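Local coordinates for TRAP dicarboxylate transporter-DctP subunit (PDB 4NHB), which binds sn-glycerol-3-phosphate and, as the solute-binding component of a TRAP transporter, probably delivers it from the periplasm to the membrane permease, at residues Ile175-Asn180 / Gly232-Ile237; Asp113-Ala118 / Leu148-Phe153. All blocks are in the same frame, centred on the assembly; numbering follows the deposited sequence.

Contact 1 (Ile175-Asn180 / Gly232-Ile237). With G3P (sn-glycerol-3-phosphate), chain P.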
loop_
_atom_site.group_PDB
_atom_site.type_symbol
_atom_site.label_atom_id
_atom_site.label_comp_id
_atom_site.label_asym_id
_atom_site.label_seq_id
_atom_site.Cartn_x
_atom_site.Cartn_y
_atom_site.Cartn_z
ATOM N N ILE A 175 -6.300 -10.024 -2.423
ATOM C CA ILE A 175 -4.885 -10.260 -2.613
ATOM C C ILE A 175 -4.553 -11.411 -1.678
ATOM O O ILE A 175 -5.029 -11.445 -0.564
ATOM C CB ILE A 175 -4.035 -8.998 -2.185
ATOM C CG1 ILE A 175 -4.472 -7.739 -2.934
ATOM C CG2 ILE A 175 -2.553 -9.275 -2.404
ATOM C CD1 ILE A 175 -3.677 -6.438 -2.553
ATOM N N PRO A 176 -3.757 -12.377 -2.129
ATOM C CA PRO A 176 -3.617 -13.566 -1.284
ATOM C C PRO A 176 -3.147 -13.324 0.168
ATOM O O PRO A 176 -3.699 -13.857 1.163
ATOM C CB PRO A 176 -2.619 -14.410 -2.085
ATOM C CG PRO A 176 -3.007 -14.125 -3.499
ATOM C CD PRO A 176 -3.294 -12.628 -3.502
ATOM N N LEU A 177 -2.139 -12.489 0.334
ATOM C CA LEU A 177 -1.626 -12.275 1.670
ATOM C C LEU A 177 -2.725 -11.794 2.668
ATOM O O LEU A 177 -2.679 -12.132 3.855
ATOM C CB LEU A 177 -0.405 -11.342 1.603
ATOM C CG LEU A 177 -0.629 -9.852 1.731
ATOM C CD1 LEU A 177 -0.631 -9.516 3.189
ATOM C CD2 LEU A 177 0.485 -9.069 1.022
ATOM N N TYR A 178 -3.719 -11.039 2.181
ATOM C CA TYR A 178 -4.850 -10.571 3.015
ATOM C C TYR A 178 -5.966 -11.634 3.306
ATOM O O TYR A 178 -6.488 -11.714 4.406
ATOM C CB TYR A 178 -5.497 -9.338 2.358
ATOM C CG TYR A 178 -4.653 -8.079 2.524
ATOM C CD1 TYR A 178 -4.734 -7.336 3.665
ATOM C CD2 TYR A 178 -3.745 -7.685 1.550
ATOM C CE1 TYR A 178 -3.962 -6.173 3.824
ATOM C CE2 TYR A 178 -2.951 -6.547 1.722
ATOM C CZ TYR A 178 -3.094 -5.798 2.854
ATOM O OH TYR A 178 -2.321 -4.681 3.059
ATOM N N THR A 179 -6.332 -12.406 2.297
ATOM C CA THR A 179 -7.341 -13.454 2.473
ATOM C C THR A 179 -6.757 -14.532 3.384
ATOM O O THR A 179 -7.440 -15.038 4.269
ATOM C CB THR A 179 -7.795 -14.055 1.121
ATOM O OG1 THR A 179 -6.662 -14.542 0.397
ATOM C CG2 THR A 179 -8.533 -12.993 0.255
ATOM N N ASN A 180 -5.477 -14.838 3.202
ATOM C CA ASN A 180 -4.808 -15.788 4.097
ATOM C C ASN A 180 -4.743 -15.283 5.535
ATOM O O ASN A 180 -5.001 -15.998 6.494
ATOM C CB ASN A 180 -3.398 -16.082 3.614
ATOM C CG ASN A 180 -2.760 -17.176 4.431
ATOM O OD1 ASN A 180 -3.236 -18.314 4.428
ATOM N ND2 ASN A 180 -1.739 -16.830 5.194
ATOM N N GLY A 232 -2.546 -2.563 13.728
ATOM C CA GLY A 232 -1.329 -2.273 12.995
ATOM C C GLY A 232 -0.620 -3.545 12.622
ATOM O O GLY A 232 0.587 -3.592 12.590
ATOM N N HIS A 233 -1.408 -4.578 12.337
ATOM C CA HIS A 233 -0.921 -5.892 11.974
ATOM C C HIS A 233 -0.178 -5.912 10.654
ATOM O O HIS A 233 0.662 -6.783 10.418
ATOM C CB HIS A 233 -2.089 -6.841 11.898
ATOM C CG HIS A 233 -3.292 -6.245 11.244
ATOM N ND1 HIS A 233 -4.139 -5.379 11.898
ATOM C CD2 HIS A 233 -3.801 -6.399 9.996
ATOM C CE1 HIS A 233 -5.112 -5.012 11.080
ATOM N NE2 HIS A 233 -4.929 -5.612 9.921
ATOM N N ILE A 234 -0.533 -4.975 9.776
ATOM C CA ILE A 234 0.176 -4.773 8.509
ATOM C C ILE A 234 0.395 -3.263 8.261
ATOM O O ILE A 234 -0.484 -2.463 8.554
ATOM C CB ILE A 234 -0.633 -5.289 7.357
ATOM C CG1 ILE A 234 -0.647 -6.817 7.354
ATOM C CG2 ILE A 234 -0.061 -4.773 6.015
ATOM C CD1 ILE A 234 -1.658 -7.398 6.458
ATOM N N LEU A 235 1.545 -2.916 7.700
ATOM C CA LEU A 235 1.822 -1.549 7.236
ATOM C C LEU A 235 1.670 -1.547 5.722
ATOM O O LEU A 235 2.371 -2.255 5.027
ATOM C CB LEU A 235 3.241 -1.145 7.632
ATOM C CG LEU A 235 3.817 0.083 6.931
ATOM C CD1 LEU A 235 2.972 1.353 7.226
ATOM C CD2 LEU A 235 5.268 0.286 7.342
ATOM N N VAL A 236 0.719 -0.774 5.212
ATOM C CA VAL A 236 0.566 -0.687 3.792
ATOM C C VAL A 236 1.720 0.093 3.159
ATOM O O VAL A 236 2.057 1.197 3.570
ATOM C CB VAL A 236 -0.819 -0.067 3.399
ATOM C CG1 VAL A 236 -1.019 0.044 1.868
ATOM C CG2 VAL A 236 -1.949 -0.877 4.012
ATOM N N ILE A 237 2.322 -0.534 2.155
ATOM C CA ILE A 237 3.429 0.051 1.394
ATOM C C ILE A 237 3.048 0.058 -0.085
ATOM O O ILE A 237 2.718 -0.990 -0.650
ATOM C CB ILE A 237 4.698 -0.791 1.563
ATOM C CG1 ILE A 237 5.185 -0.768 3.026
ATOM C CG2 ILE A 237 5.799 -0.324 0.596
ATOM C CD1 ILE A 237 5.763 0.586 3.494
HETATM O O1 G3P P . -0.961 -2.775 -0.910
HETATM C C1 G3P P . -2.170 -3.476 -0.907
HETATM C C2 G3P P . -3.294 -2.581 -0.370
HETATM O O2 G3P P . -3.394 -1.437 -1.175
HETATM C C3 G3P P . -4.620 -3.358 -0.395
HETATM O O1P G3P P . -5.468 -2.839 0.579
HETATM O O4P G3P P . -5.812 -0.620 -0.361
HETATM O O2P G3P P . -7.405 -2.495 -1.011
HETATM O O3P G3P P . -7.524 -1.503 1.273
HETATM P P G3P P . -6.623 -1.806 0.080
#

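Contact 2 (Asp113-Ala118 / Leu148-Phe153). With G3P (sn-glycerol-3-phosphate), chain P.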
loop_
_atom_site.group_PDB
_atom_site.type_symbol
_atom_site.label_atom_id
_atom_site.label_comp_id
_atom_site.label_asym_id
_atom_site.label_seq_id
_atom_site.Cartn_x
_atom_site.Cartn_y
_atom_site.Cartn_z
ATOM N N ASP A 113 8.503 -2.654 13.465
ATOM C CA ASP A 113 8.210 -2.230 14.819
ATOM C C ASP A 113 7.477 -0.869 14.756
ATOM O O ASP A 113 6.647 -0.554 15.610
ATOM C CB ASP A 113 9.506 -2.070 15.609
ATOM C CG ASP A 113 10.184 -3.390 15.943
ATOM O OD1 ASP A 113 9.512 -4.426 15.979
ATOM O OD2 ASP A 113 11.401 -3.376 16.201
ATOM N N ASN A 114 7.808 -0.086 13.725
ATOM C CA ASN A 114 7.271 1.243 13.500
ATOM C C ASN A 114 7.649 1.718 12.086
ATOM O O ASN A 114 8.350 1.024 11.351
ATOM C CB ASN A 114 7.833 2.178 14.539
ATOM C CG ASN A 114 9.308 2.001 14.714
ATOM O OD1 ASN A 114 10.084 2.159 13.767
ATOM N ND2 ASN A 114 9.722 1.651 15.925
ATOM N N LEU A 115 7.199 2.908 11.709
ATOM C CA LEU A 115 7.492 3.433 10.408
ATOM C C LEU A 115 8.992 3.564 10.140
ATOM O O LEU A 115 9.413 3.359 9.010
ATOM C CB LEU A 115 6.853 4.797 10.216
ATOM C CG LEU A 115 5.403 4.855 9.800
ATOM C CD1 LEU A 115 4.995 6.329 9.736
ATOM C CD2 LEU A 115 5.189 4.178 8.447
ATOM N N ASP A 116 9.775 3.951 11.154
ATOM C CA ASP A 116 11.182 4.226 10.940
ATOM C C ASP A 116 11.922 2.933 10.597
ATOM O O ASP A 116 12.788 2.931 9.730
ATOM C CB ASP A 116 11.822 4.882 12.160
ATOM C CG ASP A 116 11.360 6.325 12.366
ATOM O OD1 ASP A 116 11.099 7.022 11.368
ATOM O OD2 ASP A 116 11.265 6.745 13.539
ATOM N N HIS A 117 11.531 1.842 11.260
ATOM C CA HIS A 117 12.059 0.523 10.972
ATOM C C HIS A 117 11.736 0.197 9.509
ATOM O O HIS A 117 12.622 -0.183 8.739
ATOM C CB HIS A 117 11.457 -0.535 11.941
ATOM C CG HIS A 117 11.954 -1.931 11.715
ATOM N ND1 HIS A 117 11.500 -3.016 12.424
ATOM C CD2 HIS A 117 12.878 -2.415 10.846
ATOM C CE1 HIS A 117 12.116 -4.107 12.007
ATOM N NE2 HIS A 117 12.957 -3.768 11.047
ATOM N N ALA A 118 10.467 0.327 9.130
ATOM C CA ALA A 118 10.047 -0.049 7.794
ATOM C C ALA A 118 10.783 0.793 6.771
ATOM O O ALA A 118 11.137 0.309 5.715
ATOM C CB ALA A 118 8.540 0.105 7.630
ATOM N N LEU A 148 1.299 3.932 3.250
ATOM C CA LEU A 148 -0.049 4.481 3.371
ATOM C C LEU A 148 -0.491 4.439 4.840
ATOM O O LEU A 148 -1.410 5.161 5.237
ATOM C CB LEU A 148 -1.049 3.746 2.448
ATOM C CG LEU A 148 -1.176 4.212 0.972
ATOM C CD1 LEU A 148 0.124 4.289 0.247
ATOM C CD2 LEU A 148 -2.189 3.389 0.177
ATOM N N GLY A 149 0.188 3.618 5.626
ATOM C CA GLY A 149 -0.041 3.566 7.048
ATOM C C GLY A 149 -0.400 2.193 7.561
ATOM O O GLY A 149 -0.838 1.331 6.808
ATOM N N PHE A 150 -0.219 1.996 8.869
ATOM C CA PHE A 150 -0.621 0.790 9.525
ATOM C C PHE A 150 -2.133 0.562 9.462
ATOM O O PHE A 150 -2.907 1.505 9.550
ATOM C CB PHE A 150 -0.152 0.807 10.990
ATOM C CG PHE A 150 1.338 0.516 11.143
ATOM C CD1 PHE A 150 1.821 -0.796 11.110
ATOM C CD2 PHE A 150 2.237 1.560 11.288
ATOM C CE1 PHE A 150 3.199 -1.064 11.246
ATOM C CE2 PHE A 150 3.621 1.303 11.420
ATOM C CZ PHE A 150 4.094 0.001 11.401
ATOM N N ARG A 151 -2.526 -0.707 9.311
ATOM C CA ARG A 151 -3.962 -1.040 9.186
ATOM C C ARG A 151 -4.577 -1.226 10.567
ATOM O O ARG A 151 -3.993 -1.898 11.418
ATOM C CB ARG A 151 -4.175 -2.315 8.355
ATOM C CG ARG A 151 -3.461 -2.292 6.966
ATOM C CD ARG A 151 -3.892 -3.448 6.056
ATOM N NE ARG A 151 -5.246 -3.275 5.538
ATOM C CZ ARG A 151 -5.561 -3.005 4.274
ATOM N NH1 ARG A 151 -6.822 -2.828 3.935
ATOM N NH2 ARG A 151 -4.636 -2.907 3.335
ATOM N N HIS A 152 -5.749 -0.629 10.761
ATOM C CA HIS A 152 -6.528 -0.715 11.995
ATOM C C HIS A 152 -7.943 -1.173 11.649
ATOM O O HIS A 152 -8.451 -0.852 10.558
ATOM C CB HIS A 152 -6.578 0.658 12.666
ATOM C CG HIS A 152 -5.223 1.221 12.934
ATOM N ND1 HIS A 152 -4.278 0.528 13.655
ATOM C CD2 HIS A 152 -4.629 2.377 12.546
ATOM C CE1 HIS A 152 -3.173 1.247 13.734
ATOM N NE2 HIS A 152 -3.353 2.371 13.056
ATOM N N PHE A 153 -8.572 -1.903 12.565
ATOM C CA PHE A 153 -9.929 -2.402 12.320
ATOM C C PHE A 153 -10.960 -1.293 12.403
ATOM O O PHE A 153 -10.828 -0.372 13.200
ATOM C CB PHE A 153 -10.284 -3.534 13.295
ATOM C CG PHE A 153 -9.515 -4.770 13.044
ATOM C CD1 PHE A 153 -9.868 -5.606 12.019
ATOM C CD2 PHE A 153 -8.395 -5.072 13.807
ATOM C CE1 PHE A 153 -9.142 -6.748 11.750
ATOM C CE2 PHE A 153 -7.660 -6.191 13.546
ATOM C CZ PHE A 153 -8.041 -7.044 12.517
HETATM O O1 G3P P . -0.961 -2.775 -0.910
HETATM C C1 G3P P . -2.170 -3.476 -0.907
HETATM C C2 G3P P . -3.294 -2.581 -0.370
HETATM O O2 G3P P . -3.394 -1.437 -1.175
HETATM C C3 G3P P . -4.620 -3.358 -0.395
HETATM O O1P G3P P . -5.468 -2.839 0.579
HETATM O O4P G3P P . -5.812 -0.620 -0.361
HETATM O O2P G3P P . -7.405 -2.495 -1.011
HETATM O O3P G3P P . -7.524 -1.503 1.273
HETATM P P G3P P . -6.623 -1.806 0.080
#

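Contact 1 (Ile175-Asn180 / Gly232-Ile237)
Tyr178, on helix 176-184, meets Ile234 with one ring carbon: CE1 lies 3.7 Å from CD1 of Ile234, which approaches obliquely, and no hydrogen bond joins the two segments. A chi1 of -75° sets CG anti to the carbonyl carbon and brings CE1 to Ile234. Beyond the ring, OH touches two methyls of beta-branched side chains, CG2 of Ile234 at 3.7 Å and CG2 of Val236 at 3.9 Å; the valine crosses the tyrosine at about a right angle. The same hydroxyl is hydrogen-bonded to Glu107 OE1 and weakly to Arg151, so this buried polar atom is satisfied among hydrocarbon neighbours. Leu177 lies over one ring face, its CD1 3.9 Å above the plane and offset toward the rim. That methyl also reaches CD1 of Ile234 at 4.0 Å, closing a small apolar cluster. Two side chains of these segments border the ligand: CD1 of Ile175, the N-cap residue, is 3.7 Å from C1 of sn-glycerol-3-phosphate, while CG1 of Val236 is 4.0 Å from its O1. A helix N-terminus and strand 235-243 thus line the buried substrate cleft of a DctP-type periplasmic binding protein.

Contact 2 (Asp113-Ala118 / Leu148-Phe153)
Leu115 and Gly149 make the closest CA approach, 8.2 Å, where the first turn of helix 115-122 lies against strand 146-155 with no hydrogen bond between the two segments. Every residue pair within 4.5 Å across the segments involves the Phe150 ring. Its CG is anti to the carbonyl carbon (chi1 -77°), which places the outer ring atoms CE2 and CZ at the backbone of Asn114 and Leu115, so that the ring meets backbone more than side chain. Leu115 N lies at the ring edge, in its plane, 3.9 Å from CE2 of Phe150. The neighbouring CZ of Phe150 is 4.0 Å from CA of Asn114, approached obliquely. Leu115 adds a looser apolar touch, its CG 4.3 Å from CE2 of the same ring.

The backbone met by the ring belongs to a helix N-cap: Asn114 OD1 accepts from His117 N at 2.9 Å, the donor lying almost in line with the side-chain carbonyl. A second bond ties the preceding residue to the first turn: Asp113 N donates to His117 ND1 at 3.2 Å, from a position tilted 26° out of the imidazole plane. Asp113 also forms a salt bridge with Arg331, near the C-terminus.

Arg151, the next residue along the strand, instead reaches the ligand pocket. Its chain bends at chi3, and two nitrogens hold the phosphate group of sn-glycerol-3-phosphate: NH2 donates to the ester oxygen O1P at 2.9 Å, and NH1 to O3P at 3.1 Å. Both bonds are fairly straight, the first with an N-H...acceptor angle of 164°. A salt bridge from NE to Asp210 anchors the other side of the guanidinium and probably helps fix its rotation, while Arg171 supplies another hydrogen bond to the ligand.

In the fold
Contact 2 closes before contact 1 opens, so the two lie in series along the chain, their centres 11 Å apart. They meet in one mixed sheet, where strands 146-155 and 235-243 are antiparallel neighbours. Along the pairing of 148-153 with 232-237, Arg151 N and O lie 2.8 Å from Ile234 O and Gly232 N respectively, probable hydrogen bonds that join the segments directly. On the helix side, Leu235 touches Ala118 of helix 115-122. Contact 1 brings helix 176-184 to this framework and contact 2 brings helix 115-122. Both reach the ligand: 175-180 and 232-237 supply apolar wall, whereas 148-153 supplies an anion-binding arginine.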